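Local structure of MerB2 (Bacillus megaterium, 5C17) at residues V23-T28 against K53-V58; I29-R34 against T111-D116; V39-L44 against S57-L62; S105-S110 against V117-R122; V132-G137 against Q196-G201. The protein probably acts as an alkylmercury lyase that cleaves carbon-mercury bonds, and here holds a mercury(II) ion in its active-site pocket. All coordinates share one frame; numbering follows the deposited sequence. Where two conformers were deposited one is given.

Contact 1 of 5, residues V23-T28 against K53-V58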
# COMPACT_ATOMS: atom_id res chain seq x y z
N VAL A 23 9.95 -13.26 0.77
CA VAL A 23 8.88 -13.31 -0.22
C VAL A 23 7.85 -14.41 0.10
O VAL A 23 6.65 -14.15 0.08
CB VAL A 23 9.39 -13.37 -1.68
CG1 VAL A 23 8.24 -13.62 -2.65
CG2 VAL A 23 10.07 -12.07 -2.02
N PRO A 24 8.29 -15.64 0.43
CA PRO A 24 7.28 -16.63 0.83
C PRO A 24 6.39 -16.16 2.00
O PRO A 24 5.17 -16.35 1.98
CB PRO A 24 8.13 -17.85 1.23
CG PRO A 24 9.36 -17.73 0.36
CD PRO A 24 9.63 -16.23 0.31
N ILE A 25 7.00 -15.52 2.98
CA ILE A 25 6.27 -15.03 4.15
C ILE A 25 5.34 -13.86 3.79
O ILE A 25 4.17 -13.86 4.15
CB ILE A 25 7.24 -14.72 5.31
CG1 ILE A 25 7.77 -16.03 5.89
CG2 ILE A 25 6.56 -13.88 6.39
CD1 ILE A 25 8.98 -15.89 6.77
N LEU A 26 5.86 -12.89 3.03
CA LEU A 26 5.05 -11.76 2.60
C LEU A 26 3.88 -12.20 1.75
O LEU A 26 2.77 -11.71 1.93
CB LEU A 26 5.87 -10.72 1.84
CG LEU A 26 6.70 -9.79 2.72
CD1 LEU A 26 7.71 -9.04 1.88
CD2 LEU A 26 5.81 -8.80 3.50
N ARG A 27 4.10 -13.13 0.81
CA ARG A 27 2.98 -13.63 0.00
C ARG A 27 1.90 -14.22 0.89
O ARG A 27 0.71 -13.96 0.73
CB ARG A 27 3.44 -14.71 -0.98
CG ARG A 27 4.29 -14.18 -2.13
CD ARG A 27 4.76 -15.34 -3.04
NE ARG A 27 3.63 -16.02 -3.64
CZ ARG A 27 2.99 -15.61 -4.72
NH1 ARG A 27 3.39 -14.53 -5.38
NH2 ARG A 27 1.93 -16.27 -5.13
N THR A 28 2.33 -15.06 1.83
CA THR A 28 1.39 -15.76 2.68
C THR A 28 0.57 -14.76 3.48
O THR A 28 -0.67 -14.88 3.61
CB THR A 28 2.13 -16.77 3.58
OG1 THR A 28 2.88 -17.68 2.75
CG2 THR A 28 1.16 -17.56 4.40
N LYS A 53 12.27 -20.29 14.06
CA LYS A 53 13.16 -19.18 14.39
C LYS A 53 13.29 -18.22 13.21
O LYS A 53 13.38 -17.01 13.40
CB LYS A 53 14.53 -19.68 14.84
CG LYS A 53 14.48 -20.37 16.21
CD LYS A 53 15.87 -20.63 16.77
CE LYS A 53 15.82 -21.08 18.23
NZ LYS A 53 15.02 -20.15 19.11
N THR A 54 13.28 -18.75 12.00
CA THR A 54 13.37 -17.91 10.80
C THR A 54 12.07 -17.14 10.60
O THR A 54 12.10 -15.95 10.29
CB THR A 54 13.71 -18.73 9.55
OG1 THR A 54 14.98 -19.35 9.75
CG2 THR A 54 13.77 -17.86 8.29
N VAL A 55 10.93 -17.78 10.81
CA VAL A 55 9.68 -17.04 10.73
C VAL A 55 9.70 -15.87 11.71
O VAL A 55 9.34 -14.76 11.37
CB VAL A 55 8.47 -17.94 11.00
CG1 VAL A 55 7.19 -17.11 11.18
CG2 VAL A 55 8.32 -18.95 9.87
N GLN A 56 10.11 -16.14 12.94
CA GLN A 56 10.16 -15.11 13.96
C GLN A 56 11.05 -13.95 13.55
O GLN A 56 10.66 -12.78 13.67
CB GLN A 56 10.65 -15.74 15.27
CG GLN A 56 10.97 -14.75 16.39
CD GLN A 56 11.36 -15.48 17.69
OE1 GLN A 56 10.68 -15.37 18.70
NE2 GLN A 56 12.45 -16.25 17.64
N SER A 57 12.25 -14.25 13.05
CA SER A 57 13.19 -13.19 12.73
C SER A 57 12.77 -12.40 11.50
O SER A 57 12.93 -11.17 11.47
CB SER A 57 14.61 -13.74 12.58
OG SER A 57 14.72 -14.64 11.51
N VAL A 58 12.21 -13.07 10.51
CA VAL A 58 11.74 -12.38 9.31
C VAL A 58 10.55 -11.49 9.66
O VAL A 58 10.50 -10.32 9.26
CB VAL A 58 11.37 -13.36 8.20
CG1 VAL A 58 10.71 -12.63 7.05
CG2 VAL A 58 12.62 -14.11 7.72
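No ring enters the contact of Ile25 with Val55 and Val58; the flat group beside it is the peptide carbonyl of Pro24, one residue before Ile25. Thr28 grips Pro24 O from opposite faces of the carbonyl plane, Thr28 OG1 lying 2.8 Å from Pro24 O. Thr28 N lies 3.1 Å from Pro24 O. The hydroxyl is tilted 26° from that plane. Its bond fixes the turn of the Thr28 side chain within the helix. Across the contact one methyl does the work. Ile25 CG1 stands beside its own backbone N (chi1 -72°), and an extended second torsion (chi2 165°) carries CD1 outward to the other helix. Ile25 CD1 meets Val58 CG1 at 3.7 Å and Val58 CB at 3.8 Å, the two side chains crossing at a slant. Ile25 CD1 also comes to 4.2 Å from Val55 CA and 4.4 Å from Val55 CG2, thus lying against both valines. Ile50 touches both Ile25 and Val55, and Pro19 touches Val58, continuing the apolar surround. Helices 22-34 and 52-64, with helix 41-48 between them in the chain and strands 68-70 and 76-79 after, are consistent with the winged-helix-like N-terminal part of MerB proteins.

Contact 2 of 5, residues I29-R34 against T111-D116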
# COMPACT_ATOMS: atom_id res chain seq x y z
N ILE A 29 1.22 -13.73 4.01
CA ILE A 29 0.52 -12.72 4.80
C ILE A 29 -0.44 -11.92 3.90
O ILE A 29 -1.64 -11.78 4.18
CB ILE A 29 1.49 -11.75 5.48
CG1 ILE A 29 2.36 -12.49 6.50
CG2 ILE A 29 0.72 -10.63 6.17
CD1 ILE A 29 3.55 -11.66 7.04
N PHE A 30 0.10 -11.42 2.80
CA PHE A 30 -0.61 -10.52 1.89
C PHE A 30 -1.89 -11.16 1.35
O PHE A 30 -2.96 -10.56 1.39
CB PHE A 30 0.34 -10.12 0.76
CG PHE A 30 -0.21 -9.13 -0.23
CD1 PHE A 30 -0.36 -7.78 0.10
CD2 PHE A 30 -0.52 -9.53 -1.52
CE1 PHE A 30 -0.83 -6.87 -0.83
CE2 PHE A 30 -0.98 -8.62 -2.46
CZ PHE A 30 -1.13 -7.30 -2.12
N PHE A 31 -1.78 -12.40 0.87
CA PHE A 31 -2.95 -13.02 0.29
C PHE A 31 -3.98 -13.44 1.38
O PHE A 31 -5.17 -13.53 1.10
CB PHE A 31 -2.53 -14.15 -0.66
CG PHE A 31 -1.77 -13.64 -1.88
CD1 PHE A 31 -2.37 -12.76 -2.77
CD2 PHE A 31 -0.45 -14.01 -2.10
CE1 PHE A 31 -1.68 -12.28 -3.87
CE2 PHE A 31 0.25 -13.53 -3.22
CZ PHE A 31 -0.37 -12.66 -4.09
N SER A 32 -3.53 -13.64 2.62
CA SER A 32 -4.46 -13.87 3.72
C SER A 32 -5.24 -12.59 4.05
O SER A 32 -6.46 -12.62 4.24
CB SER A 32 -3.71 -14.36 4.96
OG SER A 32 -4.59 -14.68 6.01
N ILE A 33 -4.55 -11.45 4.10
CA ILE A 33 -5.20 -10.16 4.33
C ILE A 33 -6.23 -9.90 3.21
O ILE A 33 -7.33 -9.43 3.48
CB ILE A 33 -4.15 -9.02 4.38
CG1 ILE A 33 -3.18 -9.22 5.57
CG2 ILE A 33 -4.82 -7.66 4.48
CD1 ILE A 33 -3.84 -9.39 6.92
N ARG A 34 -5.86 -10.22 1.97
CA ARG A 34 -6.78 -10.10 0.83
C ARG A 34 -8.08 -10.84 1.12
O ARG A 34 -9.16 -10.38 0.75
CB ARG A 34 -6.14 -10.67 -0.44
CG ARG A 34 -7.05 -10.71 -1.67
CD ARG A 34 -6.55 -11.73 -2.68
NE ARG A 34 -6.55 -13.09 -2.14
CZ ARG A 34 -5.94 -14.12 -2.73
NH1 ARG A 34 -5.31 -13.95 -3.88
NH2 ARG A 34 -5.97 -15.32 -2.16
N THR A 111 -4.39 -3.44 -9.30
CA THR A 111 -3.56 -4.09 -10.31
C THR A 111 -2.92 -5.34 -9.74
O THR A 111 -2.96 -6.40 -10.37
CB THR A 111 -2.50 -3.11 -10.80
OG1 THR A 111 -3.17 -1.98 -11.34
CG2 THR A 111 -1.59 -3.75 -11.84
N ALA A 112 -2.33 -5.24 -8.56
CA ALA A 112 -1.60 -6.36 -7.99
C ALA A 112 -2.51 -7.55 -7.69
O ALA A 112 -2.12 -8.70 -7.88
CB ALA A 112 -0.86 -5.92 -6.73
N LEU A 113 -3.72 -7.27 -7.23
CA LEU A 113 -4.67 -8.32 -6.86
C LEU A 113 -5.57 -8.75 -8.02
O LEU A 113 -6.38 -9.67 -7.87
CB LEU A 113 -5.53 -7.86 -5.68
CG LEU A 113 -4.78 -7.64 -4.37
CD1 LEU A 113 -5.67 -6.96 -3.34
CD2 LEU A 113 -4.26 -8.98 -3.84
N VAL A 114 -5.38 -8.10 -9.17
CA VAL A 114 -6.16 -8.38 -10.37
C VAL A 114 -7.65 -8.31 -10.09
O VAL A 114 -8.39 -9.30 -10.28
CB VAL A 114 -5.82 -9.77 -10.97
CG1 VAL A 114 -6.31 -9.83 -12.42
CG2 VAL A 114 -4.32 -10.03 -10.89
N ALA A 115 -8.09 -7.16 -9.63
CA ALA A 115 -9.42 -7.03 -9.08
C ALA A 115 -9.99 -5.65 -9.32
O ALA A 115 -9.33 -4.66 -9.03
CB ALA A 115 -9.38 -7.30 -7.59
N ASP A 116 -11.22 -5.57 -9.81
CA ASP A 116 -11.92 -4.30 -9.81
C ASP A 116 -11.99 -3.76 -8.38
O ASP A 116 -12.06 -4.53 -7.42
CB ASP A 116 -13.35 -4.46 -10.33
CG ASP A 116 -13.42 -4.72 -11.82
OD1 ASP A 116 -12.38 -4.75 -12.49
OD2 ASP A 116 -14.56 -4.87 -12.31
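Leu113 puts a single methyl, CD2, among Phe30, Phe31 and Arg34, three side chains from one turn of helix 22-34. A first torsion of -66° sets its CG beside the backbone N; CD1 continues the extended chain, and CD2, the side branch, does the touching. Leu113 CD2 approaches Phe30 CE2 to 3.6 Å and Phe30 CZ to 3.9 Å, coming at the ring on a slant. The rings owe their positions to different first torsions. Phe30 turns its ring opposite the backbone N (chi1 -177°) and reaches toward Leu113, whereas Phe31 sets its ring beside the N, whence Phe31 CE1 comes only to 4.2 Å of Leu113 CD2. The two rings also touch, Phe30 CD2 lying 3.8 Å above the plane of the Phe31 ring, offset toward its rim. Arg34 slides past Leu113 in the opposite direction and, in the conformer described, brings Arg34 CD to 3.8 Å from Leu113 CD2. Its chain bends at the third torsion (chi3 62°), folding the guanidinium back so that Phe31 CB sits over the centre of one face. Val114 leaves the helix with positive phi in a Schellman motif, just after Leu113. Leu82 touches Phe30 and Arg34, and Leu93 touches Leu113. Chemically the junction of the two helices is apolar: no hydrogen bond spans it, and arginine takes part through its methylenes, its charged end keeping polar partners elsewhere.

Contact 3 of 5, residues V39-L44 against S57-L62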
# COMPACT_ATOMS: atom_id res chain seq x y z
N VAL A 39 -3.40 -12.74 10.41
CA VAL A 39 -2.37 -13.77 10.35
C VAL A 39 -1.63 -13.87 11.67
O VAL A 39 -1.33 -12.87 12.31
CB VAL A 39 -1.38 -13.46 9.20
CG1 VAL A 39 -0.30 -14.52 9.10
CG2 VAL A 39 -2.13 -13.36 7.88
N THR A 40 -1.33 -15.10 12.07
CA THR A 40 -0.53 -15.35 13.25
C THR A 40 0.76 -16.06 12.87
O THR A 40 0.86 -16.61 11.78
CB THR A 40 -1.25 -16.25 14.22
OG1 THR A 40 -1.50 -17.51 13.59
CG2 THR A 40 -2.55 -15.63 14.68
N GLU A 41 1.73 -16.04 13.78
CA GLU A 41 2.99 -16.71 13.48
C GLU A 41 2.79 -18.22 13.36
O GLU A 41 3.44 -18.84 12.53
CB GLU A 41 4.12 -16.35 14.44
CG GLU A 41 4.69 -14.97 14.23
CD GLU A 41 5.96 -14.70 15.02
OE1 GLU A 41 6.81 -15.61 15.20
OE2 GLU A 41 6.12 -13.55 15.47
N SER A 42 1.90 -18.81 14.16
CA SER A 42 1.63 -20.24 14.01
C SER A 42 1.11 -20.55 12.62
O SER A 42 1.51 -21.53 12.02
CB SER A 42 0.66 -20.77 15.05
OG SER A 42 -0.61 -20.18 14.98
N SER A 43 0.24 -19.71 12.08
CA SER A 43 -0.32 -19.99 10.77
C SER A 43 0.80 -19.91 9.72
O SER A 43 0.85 -20.73 8.81
CB SER A 43 -1.48 -19.04 10.43
OG SER A 43 -1.06 -17.70 10.16
N LEU A 44 1.71 -18.95 9.89
CA LEU A 44 2.84 -18.82 8.96
C LEU A 44 3.75 -20.03 9.03
O LEU A 44 4.18 -20.56 8.01
CB LEU A 44 3.63 -17.56 9.27
CG LEU A 44 2.95 -16.28 8.83
CD1 LEU A 44 3.74 -15.10 9.36
CD2 LEU A 44 2.83 -16.21 7.33
N SER A 57 12.25 -14.25 13.05
CA SER A 57 13.19 -13.19 12.73
C SER A 57 12.77 -12.40 11.50
O SER A 57 12.93 -11.17 11.47
CB SER A 57 14.61 -13.74 12.58
OG SER A 57 14.72 -14.64 11.51
N VAL A 58 12.21 -13.07 10.51
CA VAL A 58 11.74 -12.38 9.31
C VAL A 58 10.55 -11.49 9.66
O VAL A 58 10.50 -10.32 9.26
CB VAL A 58 11.37 -13.36 8.20
CG1 VAL A 58 10.71 -12.63 7.05
CG2 VAL A 58 12.62 -14.11 7.72
N VAL A 59 9.59 -12.02 10.40
CA VAL A 59 8.44 -11.21 10.82
C VAL A 59 8.89 -9.97 11.62
O VAL A 59 8.38 -8.86 11.40
CB VAL A 59 7.42 -12.05 11.59
CG1 VAL A 59 6.38 -11.18 12.30
CG2 VAL A 59 6.74 -13.05 10.64
N LYS A 60 9.88 -10.14 12.51
CA LYS A 60 10.41 -9.01 13.27
C LYS A 60 10.93 -7.91 12.34
O LYS A 60 10.64 -6.74 12.53
CB LYS A 60 11.52 -9.46 14.22
CG LYS A 60 12.14 -8.35 15.05
CD LYS A 60 13.17 -8.86 16.04
CE LYS A 60 13.69 -7.73 16.91
NZ LYS A 60 14.53 -8.24 18.04
N ILE A 61 11.70 -8.30 11.32
CA ILE A 61 12.26 -7.34 10.37
C ILE A 61 11.15 -6.65 9.59
O ILE A 61 11.17 -5.42 9.42
CB ILE A 61 13.26 -8.01 9.42
CG1 ILE A 61 14.56 -8.27 10.17
CG2 ILE A 61 13.55 -7.12 8.19
CD1 ILE A 61 15.48 -9.27 9.49
N LEU A 62 10.19 -7.42 9.09
CA LEU A 62 9.10 -6.84 8.30
C LEU A 62 8.29 -5.86 9.13
O LEU A 62 7.86 -4.82 8.64
CB LEU A 62 8.20 -7.93 7.72
CG LEU A 62 8.86 -8.89 6.74
CD1 LEU A 62 7.90 -10.02 6.41
CD2 LEU A 62 9.33 -8.18 5.50
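Thr40 O is gripped twice at the start of the helix that brings Glu41 and Leu44 against Val59. Leu44 N bonds to it at 3.1 Å, and Ser43 OG, in the conformer described, at 2.7 Å, with the hydroxyl tilted 20° from the carbonyl plane. Thr40 is the N-cap, and its OG1 shares a 3.1 Å hydrogen bond with Ser42 OG in which either may donate. These bonds secure the start of the helix, from which Glu41 and Leu44 project to Val59. Val59 meets them with both methyls, one to each partner. Val59 CG2, beside the backbone N, takes Leu44 CD1 at 3.9 Å. Val59 CG1, on the branch opposite that N (chi1 167°), has Glu41 OE2 at 4.0 Å, a plain van der Waals approach of a carboxylate oxygen to a methyl. Glu41 gets there because its chain runs extended beyond CG; it is partly exposed, whereas Leu44 is buried. Gln56, one turn before Val59 on the same helix, also touches Glu41. Around this pair, Leu44 leans on Thr28 and Ile29 of helix 22-34 and on Val55 of helix 52-64, whereas Val59 continues onto Ile68 and Arg70 of strand 68-70, joining the helices to the edge of the large sheet.

Contact 4 of 5, residues S105-S110 against V117-R122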
# COMPACT_ATOMS: atom_id res chain seq x y z
N SER A 105 -1.54 3.02 -2.78
CA SER A 105 -1.92 1.65 -2.50
C SER A 105 -3.33 1.35 -3.00
O SER A 105 -3.60 0.25 -3.48
CB SER A 105 -1.82 1.35 -0.99
OG SER A 105 -0.48 1.43 -0.54
N THR A 106 -4.24 2.32 -2.86
CA THR A 106 -5.63 2.07 -3.31
C THR A 106 -5.70 1.59 -4.75
O THR A 106 -6.58 0.81 -5.11
CB THR A 106 -6.58 3.31 -3.17
OG1 THR A 106 -6.20 4.39 -4.03
CG2 THR A 106 -6.68 3.79 -1.73
N LEU A 107 -4.82 2.12 -5.60
CA LEU A 107 -4.84 1.82 -7.02
C LEU A 107 -3.87 0.69 -7.36
O LEU A 107 -4.21 -0.24 -8.11
CB LEU A 107 -4.55 3.08 -7.82
CG LEU A 107 -5.71 4.09 -7.78
CD1 LEU A 107 -5.26 5.46 -8.18
CD2 LEU A 107 -6.88 3.66 -8.65
N GLU A 108 -2.66 0.74 -6.81
CA GLU A 108 -1.72 -0.33 -7.13
C GLU A 108 -2.21 -1.68 -6.64
O GLU A 108 -1.91 -2.69 -7.27
CB GLU A 108 -0.31 -0.00 -6.68
CG GLU A 108 0.02 -0.40 -5.30
CD GLU A 108 1.47 -0.15 -4.93
OE1 GLU A 108 2.21 0.48 -5.71
OE2 GLU A 108 1.87 -0.60 -3.84
N LEU A 109 -2.99 -1.72 -5.56
CA LEU A 109 -3.53 -2.99 -5.09
C LEU A 109 -4.55 -3.57 -6.07
O LEU A 109 -4.68 -4.79 -6.18
CB LEU A 109 -4.10 -2.84 -3.68
CG LEU A 109 -3.08 -2.62 -2.57
CD1 LEU A 109 -3.76 -2.18 -1.29
CD2 LEU A 109 -2.27 -3.88 -2.33
N SER A 110 -5.29 -2.72 -6.76
CA SER A 110 -6.23 -3.19 -7.77
C SER A 110 -5.49 -4.00 -8.83
O SER A 110 -5.88 -5.11 -9.20
CB SER A 110 -6.96 -2.01 -8.42
OG SER A 110 -7.80 -2.44 -9.48
N VAL A 117 -12.00 -2.44 -8.24
CA VAL A 117 -12.12 -1.85 -6.93
C VAL A 117 -13.03 -0.63 -6.95
O VAL A 117 -13.21 0.01 -7.98
CB VAL A 117 -10.75 -1.44 -6.33
CG1 VAL A 117 -9.87 -2.67 -6.15
CG2 VAL A 117 -10.06 -0.40 -7.19
N ASP A 118 -13.62 -0.36 -5.79
CA ASP A 118 -14.29 0.91 -5.51
C ASP A 118 -13.49 1.50 -4.36
O ASP A 118 -13.35 0.87 -3.31
CB ASP A 118 -15.74 0.74 -5.05
CG ASP A 118 -16.65 0.13 -6.11
OD1 ASP A 118 -16.25 -0.07 -7.27
OD2 ASP A 118 -17.82 -0.12 -5.77
N ILE A 119 -13.04 2.73 -4.54
CA ILE A 119 -12.20 3.43 -3.58
C ILE A 119 -12.94 4.64 -3.04
O ILE A 119 -13.50 5.41 -3.82
CB ILE A 119 -10.89 3.94 -4.27
CG1 ILE A 119 -10.09 2.76 -4.83
CG2 ILE A 119 -10.04 4.80 -3.31
CD1 ILE A 119 -9.12 3.15 -5.92
N HIS A 120 -12.89 4.80 -1.72
CA HIS A 120 -13.38 6.01 -1.07
C HIS A 120 -12.26 6.56 -0.20
O HIS A 120 -11.68 5.83 0.60
CB HIS A 120 -14.64 5.75 -0.24
CG HIS A 120 -15.30 7.00 0.27
ND1 HIS A 120 -14.80 7.73 1.32
CD2 HIS A 120 -16.42 7.65 -0.14
CE1 HIS A 120 -15.58 8.78 1.54
NE2 HIS A 120 -16.57 8.74 0.67
N SER A 121 -11.98 7.84 -0.37
CA SER A 121 -10.92 8.49 0.38
C SER A 121 -11.26 9.95 0.62
O SER A 121 -12.43 10.33 0.49
CB SER A 121 -9.58 8.33 -0.36
OG SER A 121 -8.49 8.75 0.43
N ARG A 122 -10.26 10.74 0.96
CA ARG A 122 -10.44 12.15 1.32
C ARG A 122 -9.34 12.99 0.72
O ARG A 122 -8.21 12.57 0.66
CB ARG A 122 -10.40 12.33 2.84
CG ARG A 122 -11.53 11.67 3.60
CD ARG A 122 -12.78 12.48 3.52
NE ARG A 122 -13.93 11.77 4.06
CZ ARG A 122 -15.16 12.27 4.12
NH1 ARG A 122 -15.38 13.51 3.70
NH2 ARG A 122 -16.16 11.54 4.58
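Ile119, Thr106 and Val117 bury most of the surface where helix 103-113 lies on strand 117-122. In Ile119 a first torsion of -60° puts CG1 beside the backbone N and CG2 opposite it, and from these two branches CD1 and CG2 both reach Thr106. Ile119 CD1 touches Thr106 O at 3.5 Å and Leu107 CD2 at 3.6 Å, the leucine crossing the isoleucine at about a right angle. Ile119 CG2 rests on Thr106 CB and on Thr106 CG2, both at 3.8 Å. Thr106 O is buried by these methyls and has no hydrogen-bonding partner in the model. The hydroxyl of Thr106 fares differently: OG1 sits in the crowded position between backbone N and carbonyl carbon (chi1 65°), bonded to Ala103 O and to Tyr170 OH, with its flank against Ile119 CD1. With Ile119 cut back to an alanine, Thr106 and Leu107 would probably face a gap and lose the methyls they rest on. Val117, in the conformer described, straddles Ser110, with Val117 CG1 and CG2 each 3.7 Å from Ser110 CB; Ser110 OG turns to Ala115 O in the connecting loop. The short segments run antiparallel, at 174° with 9.4 Å between their axes. The helix follows Cys102, a mercury ligand, and carries Ser105 of the dithiol-ligand pocket, while the side chain of Thr106 lies about 9 Å from the mercury ion. The arrangement is that of a helix packed antiparallel on a strand of the large antiparallel sheet, the two joined by a short loop.

Contact 5 of 5, residues V132-G137 against Q196-G201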
# COMPACT_ATOMS: atom_id res chain seq x y z
N VAL A 132 -13.19 6.80 -6.52
CA VAL A 132 -12.55 6.31 -7.73
C VAL A 132 -12.98 4.87 -7.91
O VAL A 132 -12.99 4.11 -6.94
CB VAL A 132 -11.01 6.36 -7.65
CG1 VAL A 132 -10.40 5.84 -8.92
CG2 VAL A 132 -10.53 7.79 -7.38
N THR A 133 -13.33 4.48 -9.13
CA THR A 133 -13.56 3.06 -9.40
C THR A 133 -12.71 2.62 -10.58
O THR A 133 -12.37 3.42 -11.47
CB THR A 133 -15.04 2.71 -9.66
OG1 THR A 133 -15.48 3.35 -10.84
CG2 THR A 133 -15.93 3.14 -8.49
N VAL A 134 -12.37 1.34 -10.56
CA VAL A 134 -11.57 0.73 -11.61
C VAL A 134 -12.31 -0.50 -12.10
O VAL A 134 -12.76 -1.32 -11.30
CB VAL A 134 -10.18 0.33 -11.09
CG1 VAL A 134 -9.33 -0.23 -12.22
CG2 VAL A 134 -9.46 1.53 -10.44
N ARG A 135 -12.44 -0.61 -13.43
CA ARG A 135 -13.15 -1.71 -14.06
C ARG A 135 -12.27 -2.26 -15.20
O ARG A 135 -11.95 -1.54 -16.16
CB ARG A 135 -14.50 -1.23 -14.61
CG ARG A 135 -15.47 -0.68 -13.57
CD ARG A 135 -16.01 -1.77 -12.68
NE ARG A 135 -16.95 -1.26 -11.68
CZ ARG A 135 -16.64 -0.95 -10.42
NH1 ARG A 135 -15.39 -1.06 -9.99
NH2 ARG A 135 -17.58 -0.50 -9.60
N ASN A 136 -11.86 -3.52 -15.07
CA ASN A 136 -10.96 -4.15 -16.05
C ASN A 136 -9.72 -3.31 -16.34
O ASN A 136 -9.29 -3.18 -17.48
CB ASN A 136 -11.70 -4.46 -17.35
CG ASN A 136 -12.61 -5.64 -17.21
OD1 ASN A 136 -12.57 -6.32 -16.19
ND2 ASN A 136 -13.42 -5.90 -18.23
N GLY A 137 -9.14 -2.75 -15.29
CA GLY A 137 -7.90 -2.01 -15.39
C GLY A 137 -8.05 -0.57 -15.82
O GLY A 137 -7.06 0.15 -15.88
N GLN A 196 -0.93 6.43 -13.48
CA GLN A 196 0.42 6.03 -13.08
C GLN A 196 0.38 5.15 -11.82
O GLN A 196 1.11 4.16 -11.72
CB GLN A 196 1.32 7.26 -12.89
CG GLN A 196 1.61 7.99 -14.20
CD GLN A 196 2.02 9.49 -14.10
OE1 GLN A 196 2.08 10.11 -13.02
NE2 GLN A 196 2.30 10.06 -15.27
N ALA A 197 -0.47 5.49 -10.86
CA ALA A 197 -0.56 4.70 -9.63
C ALA A 197 -1.06 3.29 -9.93
O ALA A 197 -0.58 2.33 -9.35
CB ALA A 197 -1.46 5.39 -8.61
N LEU A 198 -2.00 3.17 -10.86
CA LEU A 198 -2.45 1.84 -11.27
C LEU A 198 -1.29 1.01 -11.79
O LEU A 198 -1.16 -0.16 -11.46
CB LEU A 198 -3.53 1.94 -12.33
CG LEU A 198 -4.95 2.16 -11.84
CD1 LEU A 198 -5.86 2.50 -13.00
CD2 LEU A 198 -5.46 0.91 -11.12
N SER A 199 -0.45 1.63 -12.61
CA SER A 199 0.65 0.90 -13.22
C SER A 199 1.68 0.45 -12.17
O SER A 199 2.42 -0.51 -12.39
CB SER A 199 1.32 1.74 -14.29
OG SER A 199 2.20 2.67 -13.70
N PHE A 200 1.73 1.12 -11.02
CA PHE A 200 2.67 0.73 -9.99
C PHE A 200 2.42 -0.70 -9.49
O PHE A 200 3.33 -1.34 -8.99
CB PHE A 200 2.60 1.68 -8.80
CG PHE A 200 3.43 2.93 -8.94
CD1 PHE A 200 3.84 3.40 -10.18
CD2 PHE A 200 3.81 3.62 -7.81
CE1 PHE A 200 4.62 4.55 -10.27
CE2 PHE A 200 4.59 4.78 -7.90
CZ PHE A 200 4.98 5.24 -9.13
N GLY A 201 1.20 -1.19 -9.63
CA GLY A 201 0.90 -2.55 -9.21
C GLY A 201 1.70 -3.58 -9.97
O GLY A 201 1.89 -4.68 -9.48
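Val134 and Leu198 make the apolar part of the contact, their side chains sliding past each other in opposite directions. Leu198 CD2 approaches both methyls of the valine, Val134 CG2 at 4.1 Å and Val134 CG1 at 4.2 Å, so it sits across the fork rather than on one branch. Leu198 CG lies beside the backbone N (chi1 -83°); CD1 continues the extended chain to the Gly137 carbonyl, while CD2 branches off at CG to the valine. The second kind of contact is methyl against carbonyl: Leu198 CD1 comes to 3.9 Å from Gly137 O, with no hydrogen bond involved. Gly137 and Asn136 both have positive phi and form the two central residues of a type I' turn, the tight link of the beta hairpin made by strands 129-135 and 138-143. Helix 194-207 therefore packs against the end of this hairpin, and Leu198 reaches Leu139 on its second strand as well. Polar bonds serve each side separately. On the strand, Arg135 NH1 donates to Val134 O at 2.9 Å, with 151° at the hydrogen. It comes from well above the carbonyl plane, 56° out of it. The oxygen in turn lies close to the plane of the guanidinium. Arg135 NH2 forms a salt bridge to Asp118 OD1, which anchors the far end of that group. On the helix, Ser199 OG bonds back to Gln196 O at 2.7 Å, tilted slightly from the carbonyl plane. Leu198 O accepts from Thr111 OG1, linking this helix to helix 103-113, and Asn136 N bonds to Asp116 OD1 beside the turn.

Overall arrangement
From the N terminus, helix 22-34 opens contacts 1 and 2 in adjoining segments. Contact 1 closes first, on helix 52-64; contact 3 opens within its loop and ends on the same helix, so the pair binds three successive helices into one cluster. Contact 2 crosses contact 1 and reaches much farther, to the end of helix 103-113, bringing the helical cluster to the lyase part; contact 3 lies wholly within its loop. There contact 2 crosses contact 4, a short loop closed between helix 103-113 and strand 117-122. Contact 5 follows in series, returning C-terminal helix 194-207 to strand 129-135; contacts 4 and 5 touch through these neighbouring strands of one sheet.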